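Side-chain contacts in organic hydroperoxide resistance protein (PDB 1USP), which probably protects the cell from organic hydroperoxides by reducing them to the corresponding alcohols in a thiol-dependent reaction, as in other Ohr peroxidases: residues T19-D23 / D24-L28; P42-N45 / P46-F50. One frame throughout, in Å; residues are numbered along the deposited sequence.

Interaction 1: T19-D23 / D24-L28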
ATOM      1  N   THR A  19     -11.271   4.609  -3.819  1.00 21.39           N
ATOM      2  CA  THR A  19     -10.006   4.569  -4.521  1.00 20.82           C
ATOM      3  C   THR A  19     -10.103   3.480  -5.599  1.00 20.85           C
ATOM      4  O   THR A  19     -10.565   2.376  -5.342  1.00 20.73           O
ATOM      5  CB  THR A  19      -8.840   4.398  -3.530  1.00 21.02           C
ATOM      6  OG1 THR A  19      -7.580   4.489  -4.212  1.00 20.99           O
ATOM      7  CG2 THR A  19      -8.845   3.016  -2.875  1.00 21.88           C
ATOM      8  N   ARG A  20      -9.708   3.828  -6.811  1.00 21.99           N
ATOM      9  CA  ARG A  20     -10.063   3.052  -7.983  1.00 24.43           C
ATOM     10  C   ARG A  20      -8.909   3.020  -8.958  1.00 23.94           C
ATOM     11  O   ARG A  20      -8.374   4.056  -9.302  1.00 23.25           O
ATOM     12  CB  ARG A  20     -11.309   3.669  -8.651  1.00 26.09           C
ATOM     13  CG  ARG A  20     -12.573   3.603  -7.788  1.00 29.15           C
ATOM     14  CD  ARG A  20     -13.834   4.162  -8.476  1.00 33.30           C
ATOM     15  NE  ARG A  20     -14.187   3.420  -9.692  1.00 35.70           N
ATOM     16  CZ  ARG A  20     -15.090   3.820 -10.596  1.00 38.27           C
ATOM     17  NH1 ARG A  20     -15.746   4.966 -10.442  1.00 36.75           N
ATOM     18  NH2 ARG A  20     -15.337   3.062 -11.667  1.00 40.27           N
ATOM     19  N   SER A  21      -8.522   1.833  -9.408  1.00 23.55           N
ATOM     20  CA  SER A  21      -7.456   1.719 -10.399  1.00 25.25           C
ATOM     21  C   SER A  21      -7.971   2.061 -11.797  1.00 26.27           C
ATOM     22  O   SER A  21      -9.154   1.894 -12.098  1.00 25.79           O
ATOM     23  CB  SER A  21      -6.845   0.320 -10.387  1.00 25.29           C
ATOM     24  OG  SER A  21      -7.786  -0.630 -10.815  1.00 26.38           O
ATOM     25  N   SER A  22      -7.068   2.532 -12.641  1.00 28.48           N
ATOM     26  CA  SER A  22      -7.395   2.939 -14.016  1.00 31.12           C
ATOM     27  C   SER A  22      -7.969   1.814 -14.891  1.00 33.08           C
ATOM     28  O   SER A  22      -8.635   2.087 -15.892  1.00 34.02           O
ATOM     29  CB  SER A  22      -6.149   3.496 -14.694  1.00 30.83           C
ATOM     30  OG  SER A  22      -5.097   2.551 -14.654  1.00 30.76           O
ATOM     31  N   ASP A  23      -7.731   0.562 -14.499  1.00 32.48           N
ATOM     32  CA  ASP A  23      -8.143  -0.608 -15.291  1.00 31.53           C
ATOM     33  C   ASP A  23      -9.318  -1.369 -14.681  1.00 31.25           C
ATOM     34  O   ASP A  23      -9.615  -2.489 -15.102  1.00 30.39           O
ATOM     35  CB  ASP A  23      -6.935  -1.541 -15.470  1.00 31.64           C
ATOM     36  CG  ASP A  23      -6.409  -2.083 -14.144  1.00 30.97           C
ATOM     37  OD1 ASP A  23      -7.038  -1.827 -13.088  1.00 29.19           O
ATOM     38  OD2 ASP A  23      -5.362  -2.764 -14.069  1.00 29.74           O
ATOM     39  N   ASP A  24      -9.953  -0.773 -13.668  1.00 31.13           N
ATOM     40  CA  ASP A  24     -11.110  -1.345 -12.969  1.00 33.12           C
ATOM     41  C   ASP A  24     -10.834  -2.568 -12.076  1.00 31.38           C
ATOM     42  O   ASP A  24     -11.773  -3.110 -11.476  1.00 31.79           O
ATOM     43  CB  ASP A  24     -12.245  -1.689 -13.956  1.00 36.55           C
ATOM     44  CG  ASP A  24     -12.996  -0.464 -14.447  1.00 41.80           C
ATOM     45  OD1 ASP A  24     -13.605  -0.559 -15.547  1.00 44.13           O
ATOM     46  OD2 ASP A  24     -13.047   0.622 -13.809  1.00 43.02           O
ATOM     47  N   ARG A  25      -9.576  -2.992 -11.945  1.00 29.93           N
ATOM     48  CA  ARG A  25      -9.273  -4.151 -11.098  1.00 28.85           C
ATOM     49  C   ARG A  25      -9.528  -3.849  -9.623  1.00 26.65           C
ATOM     50  O   ARG A  25      -9.929  -4.726  -8.864  1.00 26.87           O
ATOM     51  CB  ARG A  25      -7.843  -4.631 -11.307  1.00 29.17           C
ATOM     52  CG  ARG A  25      -7.621  -5.240 -12.669  1.00 30.37           C
ATOM     53  CD  ARG A  25      -6.225  -5.735 -12.896  1.00 31.84           C
ATOM     54  NE  ARG A  25      -6.190  -6.708 -13.986  1.00 32.62           N
ATOM     55  CZ  ARG A  25      -6.097  -6.399 -15.283  1.00 34.20           C
ATOM     56  NH1 ARG A  25      -6.038  -5.137 -15.686  1.00 33.25           N
ATOM     57  NH2 ARG A  25      -6.067  -7.370 -16.196  1.00 34.89           N
ATOM     58  N   LEU A  26      -9.280  -2.609  -9.223  1.00 24.65           N
ATOM     59  CA  LEU A  26      -9.606  -2.151  -7.874  1.00 23.41           C
ATOM     60  C   LEU A  26     -10.716  -1.115  -7.931  1.00 23.25           C
ATOM     61  O   LEU A  26     -10.599  -0.134  -8.633  1.00 22.49           O
ATOM     62  CB  LEU A  26      -8.384  -1.535  -7.204  1.00 23.00           C
ATOM     63  CG  LEU A  26      -7.287  -2.490  -6.766  1.00 22.74           C
ATOM     64  CD1 LEU A  26      -6.179  -1.729  -6.034  1.00 22.17           C
ATOM     65  CD2 LEU A  26      -7.834  -3.611  -5.914  1.00 22.45           C
ATOM     66  N   ASN A  27     -11.779  -1.339  -7.171  1.00 23.27           N
ATOM     67  CA  ASN A  27     -12.936  -0.449  -7.157  1.00 24.31           C
ATOM     68  C   ASN A  27     -13.459  -0.432  -5.714  1.00 22.49           C
ATOM     69  O   ASN A  27     -14.421  -1.114  -5.330  1.00 20.28           O
ATOM     70  CB  ASN A  27     -13.987  -0.958  -8.155  1.00 26.84           C
ATOM     71  CG  ASN A  27     -15.225  -0.078  -8.231  1.00 30.24           C
ATOM     72  OD1 ASN A  27     -15.195   1.105  -7.872  1.00 33.78           O
ATOM     73  ND2 ASN A  27     -16.334  -0.657  -8.712  1.00 31.02           N
ATOM     74  N   LEU A  28     -12.781   0.354  -4.901  1.00 22.15           N
ATOM     75  CA  LEU A  28     -12.922   0.227  -3.463  1.00 22.85           C
ATOM     76  C   LEU A  28     -13.492   1.462  -2.828  1.00 22.90           C
ATOM     77  O   LEU A  28     -13.143   2.584  -3.170  1.00 23.65           O
ATOM     78  CB  LEU A  28     -11.560  -0.068  -2.844  1.00 23.83           C
ATOM     79  CG  LEU A  28     -10.904  -1.327  -3.399  1.00 24.39           C
ATOM     80  CD1 LEU A  28      -9.413  -1.369  -3.047  1.00 25.16           C
ATOM     81  CD2 LEU A  28     -11.647  -2.546  -2.852  1.00 26.31           C
TER

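Interaction 2: P42-N45 / P46-F50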
ATOM      1  N   PRO A  42     -17.926  -0.166   5.807  1.00 20.82           N
ATOM      2  CA  PRO A  42     -17.354  -1.335   5.111  1.00 21.36           C
ATOM      3  C   PRO A  42     -16.200  -1.031   4.150  1.00 21.12           C
ATOM      4  O   PRO A  42     -15.600  -1.970   3.617  1.00 21.72           O
ATOM      5  CB  PRO A  42     -18.550  -1.871   4.305  1.00 21.52           C
ATOM      6  CG  PRO A  42     -19.380  -0.606   3.994  1.00 20.54           C
ATOM      7  CD  PRO A  42     -19.218   0.258   5.218  1.00 21.12           C
ATOM      8  N   GLY A  43     -15.937   0.245   3.876  1.00 20.14           N
ATOM      9  CA  GLY A  43     -14.799   0.638   3.062  1.00 18.20           C
ATOM     10  C   GLY A  43     -13.475   0.345   3.751  1.00 17.29           C
ATOM     11  O   GLY A  43     -13.422   0.200   4.983  1.00 18.83           O
ATOM     12  N   THR A  44     -12.422   0.225   2.946  1.00 17.17           N
ATOM     13  CA  THR A  44     -11.065  -0.050   3.411  1.00 16.86           C
ATOM     14  C   THR A  44     -10.396   1.264   3.784  1.00 17.79           C
ATOM     15  O   THR A  44     -11.052   2.312   3.877  1.00 16.91           O
ATOM     16  CB  THR A  44     -10.282  -0.878   2.318  1.00 17.48           C
ATOM     17  OG1 THR A  44      -8.998  -1.274   2.802  1.00 17.04           O
ATOM     18  CG2 THR A  44      -9.966  -0.047   1.093  1.00 18.19           C
ATOM     19  N   ASN A  45      -9.099   1.210   4.072  1.00 17.16           N
ATOM     20  CA  ASN A  45      -8.349   2.385   4.474  1.00 17.15           C
ATOM     21  C   ASN A  45      -6.883   2.209   4.035  1.00 17.89           C
ATOM     22  O   ASN A  45      -6.486   1.100   3.649  1.00 18.35           O
ATOM     23  CB  ASN A  45      -8.486   2.557   5.991  1.00 16.99           C
ATOM     24  CG  ASN A  45      -7.986   1.348   6.751  1.00 16.35           C
ATOM     25  OD1 ASN A  45      -6.788   1.098   6.788  1.00 15.81           O
ATOM     26  ND2 ASN A  45      -8.896   0.591   7.356  1.00 16.73           N
ATOM     27  N   PRO A  46      -6.080   3.270   4.072  1.00 17.75           N
ATOM     28  CA  PRO A  46      -4.686   3.191   3.614  1.00 17.70           C
ATOM     29  C   PRO A  46      -3.798   2.169   4.335  1.00 17.38           C
ATOM     30  O   PRO A  46      -2.994   1.513   3.702  1.00 15.44           O
ATOM     31  CB  PRO A  46      -4.163   4.625   3.848  1.00 18.59           C
ATOM     32  CG  PRO A  46      -5.413   5.480   3.768  1.00 18.33           C
ATOM     33  CD  PRO A  46      -6.422   4.640   4.515  1.00 18.38           C
ATOM     34  N   GLU A  47      -3.957   2.017   5.639  1.00 17.43           N
ATOM     35  CA  GLU A  47      -3.131   1.065   6.392  1.00 18.96           C
ATOM     36  C   GLU A  47      -3.466  -0.349   5.980  1.00 16.57           C
ATOM     37  O   GLU A  47      -2.598  -1.201   5.837  1.00 16.81           O
ATOM     38  CB  GLU A  47      -3.357   1.219   7.892  1.00 19.99           C
ATOM     39  CG  GLU A  47      -2.832   2.518   8.471  1.00 22.86           C
ATOM     40  CD  GLU A  47      -3.619   3.749   8.049  1.00 24.98           C
ATOM     41  OE1 GLU A  47      -4.818   3.645   7.724  1.00 22.83           O
ATOM     42  OE2 GLU A  47      -3.015   4.843   8.033  1.00 29.13           O
ATOM     43  N   GLN A  48      -4.751  -0.592   5.795  1.00 15.38           N
ATOM     44  CA  GLN A  48      -5.218  -1.876   5.331  1.00 14.39           C
ATOM     45  C   GLN A  48      -4.786  -2.184   3.907  1.00 13.79           C
ATOM     46  O   GLN A  48      -4.423  -3.318   3.576  1.00 14.68           O
ATOM     47  CB  GLN A  48      -6.731  -1.929   5.461  1.00 15.54           C
ATOM     48  CG  GLN A  48      -7.273  -3.305   5.433  1.00 17.21           C
ATOM     49  CD  GLN A  48      -8.758  -3.340   5.728  1.00 19.29           C
ATOM     50  OE1 GLN A  48      -9.575  -2.911   4.890  1.00 19.90           O
ATOM     51  NE2 GLN A  48      -9.118  -3.852   6.916  1.00 18.72           N
ATOM     52  N   LEU A  49      -4.789  -1.170   3.053  1.00 14.20           N
ATOM     53  CA  LEU A  49      -4.333  -1.354   1.674  1.00 14.03           C
ATOM     54  C   LEU A  49      -2.827  -1.653   1.677  1.00 15.02           C
ATOM     55  O   LEU A  49      -2.350  -2.523   0.949  1.00 13.03           O
ATOM     56  CB  LEU A  49      -4.676  -0.136   0.810  1.00 14.89           C
ATOM     57  CG  LEU A  49      -6.142  -0.106   0.342  1.00 15.49           C
ATOM     58  CD1 LEU A  49      -6.587   1.297  -0.062  1.00 16.37           C
ATOM     59  CD2 LEU A  49      -6.333  -1.077  -0.815  1.00 17.00           C
ATOM     60  N   PHE A  50      -2.093  -0.988   2.558  1.00 14.28           N
ATOM     61  CA  PHE A  50      -0.651  -1.223   2.666  1.00 14.25           C
ATOM     62  C   PHE A  50      -0.373  -2.664   3.114  1.00 13.97           C
ATOM     63  O   PHE A  50       0.532  -3.314   2.593  1.00 15.16           O
ATOM     64  CB  PHE A  50      -0.004  -0.192   3.614  1.00 15.25           C
ATOM     65  CG  PHE A  50       1.496  -0.103   3.472  1.00 16.62           C
ATOM     66  CD1 PHE A  50       2.064   0.497   2.368  1.00 19.38           C
ATOM     67  CD2 PHE A  50       2.325  -0.675   4.419  1.00 18.10           C
ATOM     68  CE1 PHE A  50       3.460   0.563   2.240  1.00 21.24           C
ATOM     69  CE2 PHE A  50       3.709  -0.618   4.309  1.00 19.38           C
ATOM     70  CZ  PHE A  50       4.281  -0.014   3.218  1.00 20.41           C
TER

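Interaction 1: T19-D23 / D24-L28
The guanidinium of Arg-25 meets the carboxylate of Asp-23 at its edge, near its own plane, while the carboxylate turns a face to it: NH1 approaches OD2 from above, 59° out of the carboxylate plane, in a salt bridge of 3.0 Å. On the face that carries Arg-20 and Asn-27, the guanidinium of Arg-20 lies obliquely beside the amide of Asn-27, and its plane is turned only 11° from that of the Asp-24 carboxylate; its NH2 stays 4.0 Å from Asp-24 OD2, a long salt bridge. Both aspartates lie in the type I turn that runs from Ser-21 to Asp-24 and reverses the chain.

Ser-21 suits the neck of the turn because its small hydroxyl both gives and accepts. With chi1 at 66°, OG sits between the backbone N and the carbonyl carbon, where it accepts from Leu-26 N at 2.9 Å in a nearly straight bond and donates to Asp-23 OD1 at 2.7 Å. That same carboxylate oxygen takes the amide of Arg-25 as well, N to OD1 3.0 Å, so three bonds to the two carboxylate oxygens probably hold the rotation of the Asp-23 side chain. Beyond the turn the strands pair antiparallel, Thr-19 with Leu-28 as a hydrogen-bonded pair, and their branched side chains lie side by side.

Arg-25 also bonds through NH2 to the backbone of a neighbouring subunit, and Thr-19 OG1 does likewise. Strand 18-21 is the middle one of its sheet, flanked by strands 5-12 and 27-29, and Thr-19 and Leu-28 together rest on Leu-49 of helix 46-68.

Interaction 2: P42-N45 / P46-F50
The first turn of helix 46-68 is capped by Asn-45, whose side chain folds back over the N-terminus. Its CG stands between the backbone N and the carbonyl carbon, chi1 59°, which brings OD1 to the amide of Gln-48 at 2.8 Å; the N-H points at the oxygen with an angle of 161°, although the donor is tilted 34° from the amide plane of the asparagine. Asparagine suits the place because its short arm just reaches a first-turn amide, which has no preceding helical carbonyl in the regular pattern. The backbone carbonyl of Asn-45 starts that pattern, accepting from Leu-49 N at 2.9 Å, and Pro-46 fits the next position, where no amide hydrogen is needed for a helical bond.

A second tie comes from the residue before the cap. Thr-44 OG1 donates to Gln-48 OE1 at 2.7 Å, in the carbonyl plane and on a lone pair, while the threonine methyl CG2 packs on Leu-49 CD1 at 3.8 Å. The two branches of Thr-44 thus serve a polar and an apolar neighbour on the same turn. The remaining amide nitrogens, Asn-45 ND2 and Gln-48 NE2, bond to an aromatic and an acidic side chain of a neighbouring subunit, which also packs on Pro-46. Asn at the N-cap followed by Pro at N1 is a classic start of an alpha-helix, here at the head of the long helix 46-68.

In the fold
Interaction 1 comes first along the chain and interaction 2 follows where the loop from strand 27-29 runs into helix 46-68; their centres are about 14 Å apart. They touch through apolar side chains: Leu-28 CD1 lies 3.8 Å from Leu-49 CD2, Thr-19 CG2 is 4.0 Å from Leu-49 CD1, and Leu-28 CB is 4.2 Å from Thr-44 CG2. The hairpin 19-28 therefore rests on the capped start of the helix, with Leu-49 shared by both strands. Further along the same helix stands Cys-57, which forms a disulfide with Cys-121, the two probably being the reactive cysteines of the peroxidase, as in other Ohr proteins. Both interactions also border the second subunit of the dimer.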